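Local coordinates for alcohol dehydrogenase (Escherichia coli, PDB 5VM2), which is of unknown specificity but probably oxidises alcohols with NAD or NADP as a zinc-containing alcohol dehydrogenase, and is involved in membrane biogenesis, at residues K32-G37 with A68-A73; P83-N88 with T136-D141; I172-A177 with F242-S247. All coordinates share one frame; numbering follows the deposited sequence.

Interaction 1. Residues K32-G37 with A68-A73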
ATOM      1  N   LYS A  32     -17.968   8.814   7.352  1.00 47.43           N
ATOM      2  CA  LYS A  32     -18.610   7.508   7.404  1.00 48.75           C
ATOM      3  C   LYS A  32     -17.840   6.581   6.472  1.00 47.30           C
ATOM      4  O   LYS A  32     -17.856   6.771   5.251  1.00 48.37           O
ATOM      5  CB  LYS A  32     -20.078   7.613   7.003  1.00 51.25           C
ATOM      6  CG  LYS A  32     -20.901   6.372   7.292  1.00 54.89           C
ATOM      7  CD  LYS A  32     -22.383   6.634   7.060  1.00 60.71           C
ATOM      8  CE  LYS A  32     -23.244   5.552   7.690  1.00 65.79           C
ATOM      9  NZ  LYS A  32     -22.962   4.212   7.103  1.00 67.35           N
ATOM     10  N   VAL A  33     -17.150   5.593   7.044  1.00 45.22           N
ATOM     11  CA  VAL A  33     -16.317   4.700   6.245  1.00 40.04           C
ATOM     12  C   VAL A  33     -17.200   3.855   5.340  1.00 39.53           C
ATOM     13  O   VAL A  33     -18.228   3.315   5.771  1.00 38.24           O
ATOM     14  CB  VAL A  33     -15.448   3.810   7.143  1.00 38.59           C
ATOM     15  CG1 VAL A  33     -14.341   3.165   6.327  1.00 36.99           C
ATOM     16  CG2 VAL A  33     -14.859   4.614   8.281  1.00 41.92           C
ATOM     17  N   GLU A  34     -16.795   3.728   4.079  1.00 39.92           N
ATOM     18  CA  GLU A  34     -17.511   2.930   3.093  1.00 41.64           C
ATOM     19  C   GLU A  34     -16.726   1.721   2.622  1.00 41.02           C
ATOM     20  O   GLU A  34     -17.316   0.666   2.383  1.00 41.23           O
ATOM     21  CB  GLU A  34     -17.878   3.793   1.882  1.00 45.28           C
ATOM     22  CG  GLU A  34     -18.583   5.085   2.242  1.00 49.23           C
ATOM     23  CD  GLU A  34     -19.132   5.793   1.026  1.00 51.64           C
ATOM     24  OE1 GLU A  34     -19.185   5.162  -0.050  1.00 53.85           O
ATOM     25  OE2 GLU A  34     -19.510   6.977   1.146  1.00 53.39           O
ATOM     26  N   TYR A  35     -15.407   1.848   2.476  1.00 39.22           N
ATOM     27  CA  TYR A  35     -14.572   0.731   2.067  1.00 39.05           C
ATOM     28  C   TYR A  35     -13.281   0.751   2.869  1.00 38.15           C
ATOM     29  O   TYR A  35     -12.779   1.815   3.242  1.00 37.38           O
ATOM     30  CB  TYR A  35     -14.264   0.770   0.560  1.00 40.63           C
ATOM     31  CG  TYR A  35     -15.455   0.434  -0.305  1.00 44.59           C
ATOM     32  CD1 TYR A  35     -15.742  -0.883  -0.649  1.00 47.77           C
ATOM     33  CD2 TYR A  35     -16.306   1.431  -0.767  1.00 46.82           C
ATOM     34  CE1 TYR A  35     -16.837  -1.195  -1.436  1.00 51.70           C
ATOM     35  CE2 TYR A  35     -17.405   1.127  -1.553  1.00 50.27           C
ATOM     36  CZ  TYR A  35     -17.665  -0.185  -1.883  1.00 52.72           C
ATOM     37  OH  TYR A  35     -18.756  -0.491  -2.665  1.00 56.33           O
ATOM     38  N   VAL A  36     -12.762  -0.440   3.147  1.00 36.50           N
ATOM     39  CA  VAL A  36     -11.478  -0.607   3.817  1.00 36.45           C
ATOM     40  C   VAL A  36     -10.703  -1.670   3.058  1.00 35.44           C
ATOM     41  O   VAL A  36     -11.196  -2.789   2.877  1.00 35.82           O
ATOM     42  CB  VAL A  36     -11.631  -1.001   5.295  1.00 37.07           C
ATOM     43  CG1 VAL A  36     -10.271  -1.342   5.891  1.00 37.11           C
ATOM     44  CG2 VAL A  36     -12.292   0.121   6.084  1.00 35.34           C
ATOM     45  N   GLY A  37      -9.500  -1.322   2.602  1.00 35.28           N
ATOM     46  CA  GLY A  37      -8.681  -2.280   1.895  1.00 35.32           C
ATOM     47  C   GLY A  37      -8.050  -3.289   2.832  1.00 36.18           C
ATOM     48  O   GLY A  37      -7.887  -3.051   4.025  1.00 36.67           O
ATOM     49  N   ALA A  68     -11.803   4.966   2.675  1.00 40.49           N
ATOM     50  CA  ALA A  68     -12.404   6.150   2.080  1.00 40.18           C
ATOM     51  C   ALA A  68     -13.874   6.174   2.472  1.00 42.07           C
ATOM     52  O   ALA A  68     -14.428   5.170   2.927  1.00 43.43           O
ATOM     53  CB  ALA A  68     -12.247   6.165   0.556  1.00 39.78           C
ATOM     54  N   GLY A  69     -14.499   7.332   2.297  1.00 41.42           N
ATOM     55  CA  GLY A  69     -15.890   7.474   2.672  1.00 41.19           C
ATOM     56  C   GLY A  69     -16.435   8.862   2.429  1.00 41.75           C
ATOM     57  O   GLY A  69     -15.925   9.592   1.576  1.00 44.12           O
ATOM     58  N   THR A  70     -17.464   9.240   3.183  1.00 42.33           N
ATOM     59  CA  THR A  70     -18.153  10.510   3.010  1.00 41.62           C
ATOM     60  C   THR A  70     -18.108  11.300   4.309  1.00 42.73           C
ATOM     61  O   THR A  70     -18.349  10.750   5.388  1.00 42.74           O
ATOM     62  CB  THR A  70     -19.610  10.296   2.581  1.00 43.90           C
ATOM     63  OG1 THR A  70     -19.645   9.459   1.420  1.00 44.93           O
ATOM     64  CG2 THR A  70     -20.269  11.622   2.252  1.00 46.24           C
ATOM     65  N   VAL A  71     -17.794  12.590   4.195  1.00 43.56           N
ATOM     66  CA  VAL A  71     -17.740  13.459   5.363  1.00 45.37           C
ATOM     67  C   VAL A  71     -19.136  13.614   5.952  1.00 49.10           C
ATOM     68  O   VAL A  71     -20.096  13.939   5.243  1.00 50.34           O
ATOM     69  CB  VAL A  71     -17.142  14.821   4.984  1.00 44.96           C
ATOM     70  CG1 VAL A  71     -17.057  15.726   6.209  1.00 41.24           C
ATOM     71  CG2 VAL A  71     -15.772  14.638   4.350  1.00 44.21           C
ATOM     72  N   VAL A  72     -19.250  13.378   7.254  1.00 51.53           N
ATOM     73  CA  VAL A  72     -20.516  13.547   7.951  1.00 56.43           C
ATOM     74  C   VAL A  72     -20.547  14.848   8.746  1.00 57.64           C
ATOM     75  O   VAL A  72     -21.541  15.572   8.719  1.00 62.43           O
ATOM     76  CB  VAL A  72     -20.781  12.328   8.860  1.00 60.27           C
ATOM     77  CG1 VAL A  72     -21.811  12.667   9.924  1.00 64.88           C
ATOM     78  CG2 VAL A  72     -21.230  11.131   8.026  1.00 62.60           C
ATOM     79  N   ALA A  73     -19.453  15.191   9.425  1.00 53.67           N
ATOM     80  CA  ALA A  73     -19.329  16.456  10.133  1.00 52.72           C
ATOM     81  C   ALA A  73     -17.887  16.927  10.021  1.00 49.84           C
ATOM     82  O   ALA A  73     -16.992  16.173   9.627  1.00 47.18           O
ATOM     83  CB  ALA A  73     -19.750  16.324  11.603  1.00 52.63           C
TER
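The Glu34 carboxylate is the flat group that reaches across, and Thr70 OG1 donates to it: OG1 meets Glu34 OE2 nearly head-on to the C-O bond, at a short 2.5 Å. Its other oxygen, OE1, bonds to the hydroxyl of Thr145 on helix 145-163, so both oxygens have a threonine partner and the group's rotation is fixed. The chain gets there by leaving CA with CG beside the backbone N (chi1 -51°) and running extended from that point. On the way it passes over Gly69, where Glu34 CG lies 3.6 Å from Gly69 CA. With no side chain on Gly69, Lys32 O can also approach its CA to 3.3 Å in a CA-H...O contact.

Underneath, the two strands run antiparallel. Lys32 N gives its hydrogen to Thr70 O at 2.8 Å, and Thr70 N returns a longer bond to Lys32 O at 3.2 Å. Beside this pair, Val72 CG2 packs on Lys32 CB at 3.8 Å. Farther along, Glu34 N bonds to Ala68 O at 3.0 Å, and Tyr35 N points at the same oxygen, though weakly, at 3.5 Å. Glu34 and Tyr35 thus both face Ala68, which is a classic beta bulge in the sheet of the GroES-like domain that zinc-containing alcohol dehydrogenases share.

Interaction 2. Residues P83-N88 with T136-D141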
ATOM      1  N   PRO A  83     -19.957  18.540   4.956  1.00 53.89           N
ATOM      2  CA  PRO A  83     -20.758  17.307   4.970  1.00 52.05           C
ATOM      3  C   PRO A  83     -21.240  16.942   3.573  1.00 51.00           C
ATOM      4  O   PRO A  83     -21.825  17.763   2.862  1.00 53.38           O
ATOM      5  CB  PRO A  83     -21.924  17.657   5.899  1.00 54.45           C
ATOM      6  CG  PRO A  83     -21.358  18.692   6.822  1.00 54.04           C
ATOM      7  CD  PRO A  83     -20.409  19.503   5.980  1.00 54.20           C
ATOM      8  N   GLY A  84     -20.991  15.694   3.187  1.00 47.88           N
ATOM      9  CA  GLY A  84     -21.371  15.189   1.884  1.00 48.83           C
ATOM     10  C   GLY A  84     -20.215  14.995   0.934  1.00 47.81           C
ATOM     11  O   GLY A  84     -20.392  14.349  -0.106  1.00 48.22           O
ATOM     12  N   ASP A  85     -19.043  15.531   1.256  1.00 45.63           N
ATOM     13  CA  ASP A  85     -17.856  15.310   0.447  1.00 45.33           C
ATOM     14  C   ASP A  85     -17.425  13.857   0.555  1.00 44.64           C
ATOM     15  O   ASP A  85     -17.351  13.305   1.657  1.00 46.88           O
ATOM     16  CB  ASP A  85     -16.718  16.218   0.916  1.00 46.75           C
ATOM     17  CG  ASP A  85     -16.996  17.680   0.673  1.00 50.50           C
ATOM     18  OD1 ASP A  85     -17.910  17.979  -0.120  1.00 52.90           O
ATOM     19  OD2 ASP A  85     -16.292  18.534   1.256  1.00 50.68           O
ATOM     20  N   ARG A  86     -17.142  13.238  -0.585  1.00 41.39           N
ATOM     21  CA  ARG A  86     -16.520  11.925  -0.608  1.00 40.16           C
ATOM     22  C   ARG A  86     -15.011  12.112  -0.600  1.00 38.71           C
ATOM     23  O   ARG A  86     -14.470  12.878  -1.404  1.00 38.82           O
ATOM     24  CB  ARG A  86     -16.967  11.129  -1.835  1.00 39.14           C
ATOM     25  CG  ARG A  86     -18.480  11.014  -1.958  1.00 42.15           C
ATOM     26  CD  ARG A  86     -18.897  10.272  -3.227  1.00 44.89           C
ATOM     27  NE  ARG A  86     -18.325  10.882  -4.424  1.00 46.39           N
ATOM     28  CZ  ARG A  86     -17.297  10.378  -5.101  1.00 47.33           C
ATOM     29  NH1 ARG A  86     -16.728   9.248  -4.705  1.00 45.07           N
ATOM     30  NH2 ARG A  86     -16.835  11.005  -6.174  1.00 49.94           N
ATOM     31  N   VAL A  87     -14.339  11.430   0.327  1.00 38.14           N
ATOM     32  CA  VAL A  87     -12.921  11.646   0.575  1.00 35.95           C
ATOM     33  C   VAL A  87     -12.235  10.311   0.834  1.00 35.82           C
ATOM     34  O   VAL A  87     -12.875   9.303   1.138  1.00 39.10           O
ATOM     35  CB  VAL A  87     -12.679  12.585   1.784  1.00 36.26           C
ATOM     36  CG1 VAL A  87     -13.265  13.970   1.535  1.00 37.17           C
ATOM     37  CG2 VAL A  87     -13.263  11.972   3.048  1.00 34.88           C
ATOM     38  N   ASN A  88     -10.914  10.317   0.715  1.00 32.44           N
ATOM     39  CA  ASN A  88     -10.090   9.274   1.307  1.00 34.03           C
ATOM     40  C   ASN A  88      -9.167   9.919   2.336  1.00 34.09           C
ATOM     41  O   ASN A  88      -9.127  11.143   2.486  1.00 30.86           O
ATOM     42  CB  ASN A  88      -9.318   8.479   0.242  1.00 36.30           C
ATOM     43  CG  ASN A  88      -8.285   9.308  -0.514  1.00 35.08           C
ATOM     44  OD1 ASN A  88      -7.909  10.406  -0.110  1.00 34.85           O
ATOM     45  ND2 ASN A  88      -7.803   8.755  -1.623  1.00 33.94           N
ATOM     46  N   THR A 136      -6.611  14.411   4.647  1.00 33.06           N
ATOM     47  CA  THR A 136      -7.805  13.936   3.973  1.00 33.85           C
ATOM     48  C   THR A 136      -7.852  14.596   2.601  1.00 34.43           C
ATOM     49  O   THR A 136      -7.424  15.744   2.441  1.00 34.45           O
ATOM     50  CB  THR A 136      -9.053  14.285   4.793  1.00 36.29           C
ATOM     51  OG1 THR A 136      -8.976  13.631   6.066  1.00 34.49           O
ATOM     52  CG2 THR A 136     -10.331  13.863   4.076  1.00 35.91           C
ATOM     53  N   TYR A 137      -8.399  13.861   1.633  1.00 33.42           N
ATOM     54  CA  TYR A 137      -8.360  14.304   0.244  1.00 34.16           C
ATOM     55  C   TYR A 137      -9.699  14.031  -0.420  1.00 36.86           C
ATOM     56  O   TYR A 137     -10.212  12.911  -0.354  1.00 35.61           O
ATOM     57  CB  TYR A 137      -7.233  13.603  -0.531  1.00 33.98           C
ATOM     58  CG  TYR A 137      -5.869  13.776   0.102  1.00 36.25           C
ATOM     59  CD1 TYR A 137      -5.461  12.959   1.153  1.00 36.31           C
ATOM     60  CD2 TYR A 137      -4.997  14.768  -0.333  1.00 36.87           C
ATOM     61  CE1 TYR A 137      -4.225  13.121   1.747  1.00 35.95           C
ATOM     62  CE2 TYR A 137      -3.752  14.934   0.254  1.00 36.72           C
ATOM     63  CZ  TYR A 137      -3.375  14.106   1.294  1.00 37.02           C
ATOM     64  OH  TYR A 137      -2.142  14.261   1.888  1.00 38.89           O
ATOM     65  N   LYS A 138     -10.257  15.050  -1.064  1.00 39.22           N
ATOM     66  CA  LYS A 138     -11.527  14.870  -1.743  1.00 45.25           C
ATOM     67  C   LYS A 138     -11.331  14.032  -3.001  1.00 45.30           C
ATOM     68  O   LYS A 138     -10.355  14.201  -3.737  1.00 46.90           O
ATOM     69  CB  LYS A 138     -12.129  16.226  -2.100  1.00 51.47           C
ATOM     70  CG  LYS A 138     -13.067  16.200  -3.280  1.00 57.83           C
ATOM     71  CD  LYS A 138     -14.438  15.751  -2.825  1.00 63.24           C
ATOM     72  CE  LYS A 138     -15.554  16.324  -3.671  1.00 67.20           C
ATOM     73  NZ  LYS A 138     -16.830  15.881  -3.099  1.00 69.26           N
ATOM     74  N   LEU A 139     -12.254  13.130  -3.231  1.00 43.65           N
ATOM     75  CA  LEU A 139     -12.179  12.315  -4.433  1.00 40.62           C
ATOM     76  C   LEU A 139     -12.808  13.055  -5.611  1.00 40.89           C
ATOM     77  O   LEU A 139     -13.835  13.723  -5.449  1.00 40.80           O
ATOM     78  CB  LEU A 139     -12.895  10.985  -4.222  1.00 39.48           C
ATOM     79  CG  LEU A 139     -12.432  10.171  -3.016  1.00 40.89           C
ATOM     80  CD1 LEU A 139     -13.353   8.984  -2.790  1.00 42.23           C
ATOM     81  CD2 LEU A 139     -10.992   9.718  -3.209  1.00 38.68           C
ATOM     82  N   PRO A 140     -12.212  12.962  -6.800  1.00 39.37           N
ATOM     83  CA  PRO A 140     -12.886  13.467  -8.000  1.00 41.35           C
ATOM     84  C   PRO A 140     -14.243  12.802  -8.166  1.00 42.56           C
ATOM     85  O   PRO A 140     -14.493  11.701  -7.668  1.00 42.26           O
ATOM     86  CB  PRO A 140     -11.931  13.085  -9.137  1.00 40.81           C
ATOM     87  CG  PRO A 140     -10.584  12.956  -8.472  1.00 39.75           C
ATOM     88  CD  PRO A 140     -10.868  12.437  -7.090  1.00 39.09           C
ATOM     89  N   ASP A 141     -15.132  13.495  -8.876  1.00 44.53           N
ATOM     90  CA  ASP A 141     -16.483  12.978  -9.062  1.00 48.60           C
ATOM     91  C   ASP A 141     -16.483  11.620  -9.758  1.00 49.03           C
ATOM     92  O   ASP A 141     -17.354  10.787  -9.485  1.00 50.45           O
ATOM     93  CB  ASP A 141     -17.322  13.983  -9.846  1.00 51.25           C
ATOM     94  CG  ASP A 141     -17.672  15.213  -9.026  1.00 54.36           C
ATOM     95  OD1 ASP A 141     -17.339  15.244  -7.820  1.00 53.84           O
ATOM     96  OD2 ASP A 141     -18.277  16.148  -9.585  1.00 57.38           O
TER
HETATM   97  O   HOH W   1     -16.669  13.946  -5.867  1.00 45.59           O
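This is an antiparallel strand pairing with a polar fringe, joining strand 86-89 to strand 136-138 in the sheet of the GroES-like domain. Asn88 and Tyr137 form the hydrogen-bonded pair, with both N...O distances, Asn88 N to Tyr137 O and Tyr137 N to Asn88 O, at 2.9 Å. Val87 sits opposite Lys138 in the non-hydrogen-bonded pair, and its CB touches Thr136 CG2 at 3.5 Å. Just past the strand, Leu139 N donates to Arg86 O in an almost straight bond (176° at the hydrogen).

Leu139 then turns its side chain back onto strand 86-89, with CD2 lying 3.7 Å from Asn88 ND2 and CD1 near Arg86 NH1. The Asn88 amide stands steeply to the Tyr137 ring, 77° between planes; its ND2 is held by Gly148 O, while OD1 rests against Tyr137 CB. Arg86, bent at chi3 (-55°), brings its guanidinium beside the 139-141 loop: NH2 reaches Pro140 O at 2.9 Å, a weak bond made at the edge of the group, and NH1 bonds to Met143 O.

Lys138 folds at chi2 and lays CD 3.2 Å from Arg86 O. Lys138 NZ then makes a long salt bridge of 3.8 Å to Asp85 OD1, whose stronger partner is Lys82. One water accepts weakly from Arg86 NH2 and Lys138 NZ and donates to Leu139 O. The strands are therefore joined firmly through their backbones, whereas the charged groups at the margin add looser, partly water-mediated links that probably contribute less.

Interaction 3. Residues I172-A177 with F242-S247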
ATOM      1  N   ILE A 172      13.251  -1.544 -16.491  1.00 28.04           N
ATOM      2  CA  ILE A 172      12.784  -1.798 -15.134  1.00 28.04           C
ATOM      3  C   ILE A 172      12.408  -3.268 -14.988  1.00 28.77           C
ATOM      4  O   ILE A 172      11.788  -3.859 -15.881  1.00 24.52           O
ATOM      5  CB  ILE A 172      11.600  -0.873 -14.788  1.00 30.43           C
ATOM      6  CG1 ILE A 172      12.084   0.583 -14.780  1.00 33.33           C
ATOM      7  CG2 ILE A 172      10.982  -1.237 -13.440  1.00 28.72           C
ATOM      8  CD1 ILE A 172      11.089   1.554 -14.242  1.00 37.68           C
ATOM      9  N   ILE A 173      12.812  -3.857 -13.863  1.00 29.38           N
ATOM     10  CA  ILE A 173      12.397  -5.194 -13.459  1.00 27.39           C
ATOM     11  C   ILE A 173      11.673  -5.060 -12.131  1.00 26.08           C
ATOM     12  O   ILE A 173      12.213  -4.484 -11.180  1.00 27.68           O
ATOM     13  CB  ILE A 173      13.584  -6.156 -13.324  1.00 26.76           C
ATOM     14  CG1 ILE A 173      14.281  -6.352 -14.672  1.00 28.15           C
ATOM     15  CG2 ILE A 173      13.105  -7.490 -12.772  1.00 27.99           C
ATOM     16  CD1 ILE A 173      15.554  -7.166 -14.581  1.00 29.82           C
ATOM     17  N   ILE A 174      10.457  -5.585 -12.066  1.00 24.35           N
ATOM     18  CA  ILE A 174       9.669  -5.601 -10.844  1.00 25.81           C
ATOM     19  C   ILE A 174       9.559  -7.046 -10.377  1.00 29.68           C
ATOM     20  O   ILE A 174       8.986  -7.893 -11.075  1.00 31.36           O
ATOM     21  CB  ILE A 174       8.287  -4.973 -11.065  1.00 23.86           C
ATOM     22  CG1 ILE A 174       8.460  -3.483 -11.388  1.00 25.85           C
ATOM     23  CG2 ILE A 174       7.407  -5.169  -9.841  1.00 23.88           C
ATOM     24  CD1 ILE A 174       7.199  -2.802 -11.764  1.00 24.66           C
ATOM     25  N   LEU A 175      10.127  -7.333  -9.208  1.00 28.97           N
ATOM     26  CA  LEU A 175      10.051  -8.664  -8.616  1.00 30.43           C
ATOM     27  C   LEU A 175       8.809  -8.717  -7.734  1.00 32.15           C
ATOM     28  O   LEU A 175       8.772  -8.113  -6.655  1.00 31.82           O
ATOM     29  CB  LEU A 175      11.316  -8.977  -7.823  1.00 32.49           C
ATOM     30  CG  LEU A 175      12.632  -8.916  -8.608  1.00 31.97           C
ATOM     31  CD1 LEU A 175      13.807  -9.258  -7.700  1.00 32.63           C
ATOM     32  CD2 LEU A 175      12.599  -9.837  -9.818  1.00 30.05           C
ATOM     33  N   GLY A 176       7.781  -9.416  -8.205  1.00 30.94           N
ATOM     34  CA  GLY A 176       6.537  -9.503  -7.470  1.00 31.08           C
ATOM     35  C   GLY A 176       5.396  -8.845  -8.215  1.00 31.61           C
ATOM     36  O   GLY A 176       5.488  -7.678  -8.606  1.00 32.57           O
ATOM     37  N   ALA A 177       4.322  -9.595  -8.431  1.00 30.92           N
ATOM     38  CA  ALA A 177       3.123  -9.091  -9.085  1.00 31.09           C
ATOM     39  C   ALA A 177       1.912  -9.207  -8.164  1.00 33.07           C
ATOM     40  O   ALA A 177       0.780  -9.375  -8.630  1.00 32.72           O
ATOM     41  CB  ALA A 177       2.878  -9.815 -10.407  1.00 30.90           C
ATOM     42  N   PHE A 242      12.893  -3.282  -8.713  1.00 28.64           N
ATOM     43  CA  PHE A 242      12.008  -3.145  -7.569  1.00 28.54           C
ATOM     44  C   PHE A 242      11.780  -4.520  -6.959  1.00 30.25           C
ATOM     45  O   PHE A 242      11.411  -5.464  -7.666  1.00 30.43           O
ATOM     46  CB  PHE A 242      10.665  -2.534  -7.974  1.00 25.89           C
ATOM     47  CG  PHE A 242      10.756  -1.116  -8.438  1.00 27.28           C
ATOM     48  CD1 PHE A 242      10.960  -0.826  -9.781  1.00 28.66           C
ATOM     49  CD2 PHE A 242      10.639  -0.074  -7.537  1.00 26.90           C
ATOM     50  CE1 PHE A 242      11.040   0.491 -10.221  1.00 28.24           C
ATOM     51  CE2 PHE A 242      10.724   1.243  -7.965  1.00 30.20           C
ATOM     52  CZ  PHE A 242      10.923   1.524  -9.311  1.00 28.88           C
ATOM     53  N   GLU A 243      12.007  -4.630  -5.655  1.00 31.87           N
ATOM     54  CA  GLU A 243      11.643  -5.816  -4.894  1.00 33.36           C
ATOM     55  C   GLU A 243      10.371  -5.498  -4.115  1.00 34.82           C
ATOM     56  O   GLU A 243      10.367  -4.601  -3.267  1.00 32.84           O
ATOM     57  CB  GLU A 243      12.775  -6.236  -3.959  1.00 38.87           C
ATOM     58  CG  GLU A 243      12.689  -7.677  -3.495  1.00 47.91           C
ATOM     59  CD  GLU A 243      11.606  -7.885  -2.457  1.00 56.23           C
ATOM     60  OE1 GLU A 243      10.936  -8.936  -2.503  1.00 60.47           O
ATOM     61  OE2 GLU A 243      11.423  -6.996  -1.599  1.00 58.95           O
ATOM     62  N   THR A 244       9.289  -6.217  -4.419  1.00 35.53           N
ATOM     63  CA  THR A 244       7.975  -5.871  -3.897  1.00 40.89           C
ATOM     64  C   THR A 244       7.262  -7.012  -3.186  1.00 49.08           C
ATOM     65  O   THR A 244       6.251  -6.756  -2.525  1.00 53.26           O
ATOM     66  CB  THR A 244       7.060  -5.361  -5.024  1.00 40.44           C
ATOM     67  OG1 THR A 244       6.679  -6.458  -5.864  1.00 44.05           O
ATOM     68  CG2 THR A 244       7.764  -4.309  -5.867  1.00 36.21           C
ATOM     69  N   ALA A 245       7.743  -8.250  -3.301  1.00 51.37           N
ATOM     70  CA  ALA A 245       7.081  -9.377  -2.660  1.00 58.96           C
ATOM     71  C   ALA A 245       7.485  -9.549  -1.202  1.00 64.66           C
ATOM     72  O   ALA A 245       6.777 -10.234  -0.455  1.00 69.36           O
ATOM     73  CB  ALA A 245       7.374 -10.670  -3.427  1.00 59.83           C
ATOM     74  N   GLY A 246       8.593  -8.945  -0.782  1.00 65.18           N
ATOM     75  CA  GLY A 246       9.069  -9.133   0.572  1.00 72.23           C
ATOM     76  C   GLY A 246       9.599 -10.516   0.868  1.00 78.24           C
ATOM     77  O   GLY A 246       9.639 -10.918   2.034  1.00 83.69           O
ATOM     78  N   SER A 247      10.006 -11.259  -0.157  1.00 77.54           N
ATOM     79  CA  SER A 247      10.504 -12.615   0.004  1.00 82.64           C
ATOM     80  C   SER A 247      12.027 -12.633  -0.039  1.00 81.31           C
ATOM     81  O   SER A 247      12.672 -11.712  -0.547  1.00 76.76           O
ATOM     82  CB  SER A 247       9.939 -13.536  -1.081  1.00 84.86           C
ATOM     83  OG  SER A 247      10.123 -12.982  -2.373  1.00 81.09           O
TER
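Phe242 loses the most surface here. Ile172 CG2 lies at the edge of the Phe242 ring, in its plane and 3.7 Å from Phe242 CE1; Ile174 CG1 also approaches Phe242 CD1, at 4.0 Å. Thr184 and Cys188 of helix 179-190 also touch the ring, so it is wedged between sheet and helix. The Phe242 backbone is gripped at both ends: its N donates to Ile173 O at 2.8 Å, and its O accepts from Leu175 N at 2.7 Å, the regular alternation of parallel strands.

Leu175 comes next. Leu175 CB rests 3.5 Å from Phe242 O, while its side chain occupies the other face of the sheet, against Val199 and Leu257. Its carbonyl oxygen takes two bonds from a single residue. Thr244 N approaches Leu175 O nearly along the C=O axis at 3.0 Å, and Thr244 OG1 sits above the carbonyl plane, 2.8 Å from Leu175 O. The hydroxyl lands there because chi1 of 72° tucks OG1 between the backbone N and carbonyl carbon, leaving CG2 to face Ile174 CG2. Thr244 therefore clamps the end of strand 171-175 just where the chain turns at Gly176, a glycine of what is probably the GxGxxG turn leading into helix 179-190. Adjacent first and fourth parallel strands ending side by side are characteristic of the Rossmann fold that binds dinucleotides.

How the interactions relate
Interactions 1 and 2 belong to one sheet and meet directly, since strands 67-74 and 86-89 are neighbours in it: Val71 N lies 2.7 Å from Asp85 O, and Gly69 O lies 2.7 Å from Val87 N, both probable hydrogen bonds. Four strands are thus joined in succession, with interaction 1 closing before interaction 2 opens along the chain. Interaction 3 stands apart in the parallel sheet, its centre about 31 Å from that of interaction 1 and about 32 Å from that of interaction 2, across the chain's centre. It is buried and mainly apolar beside its backbone bonds, and no charged group reaches across it, whereas charged side chains do so in the two partly buried antiparallel contacts.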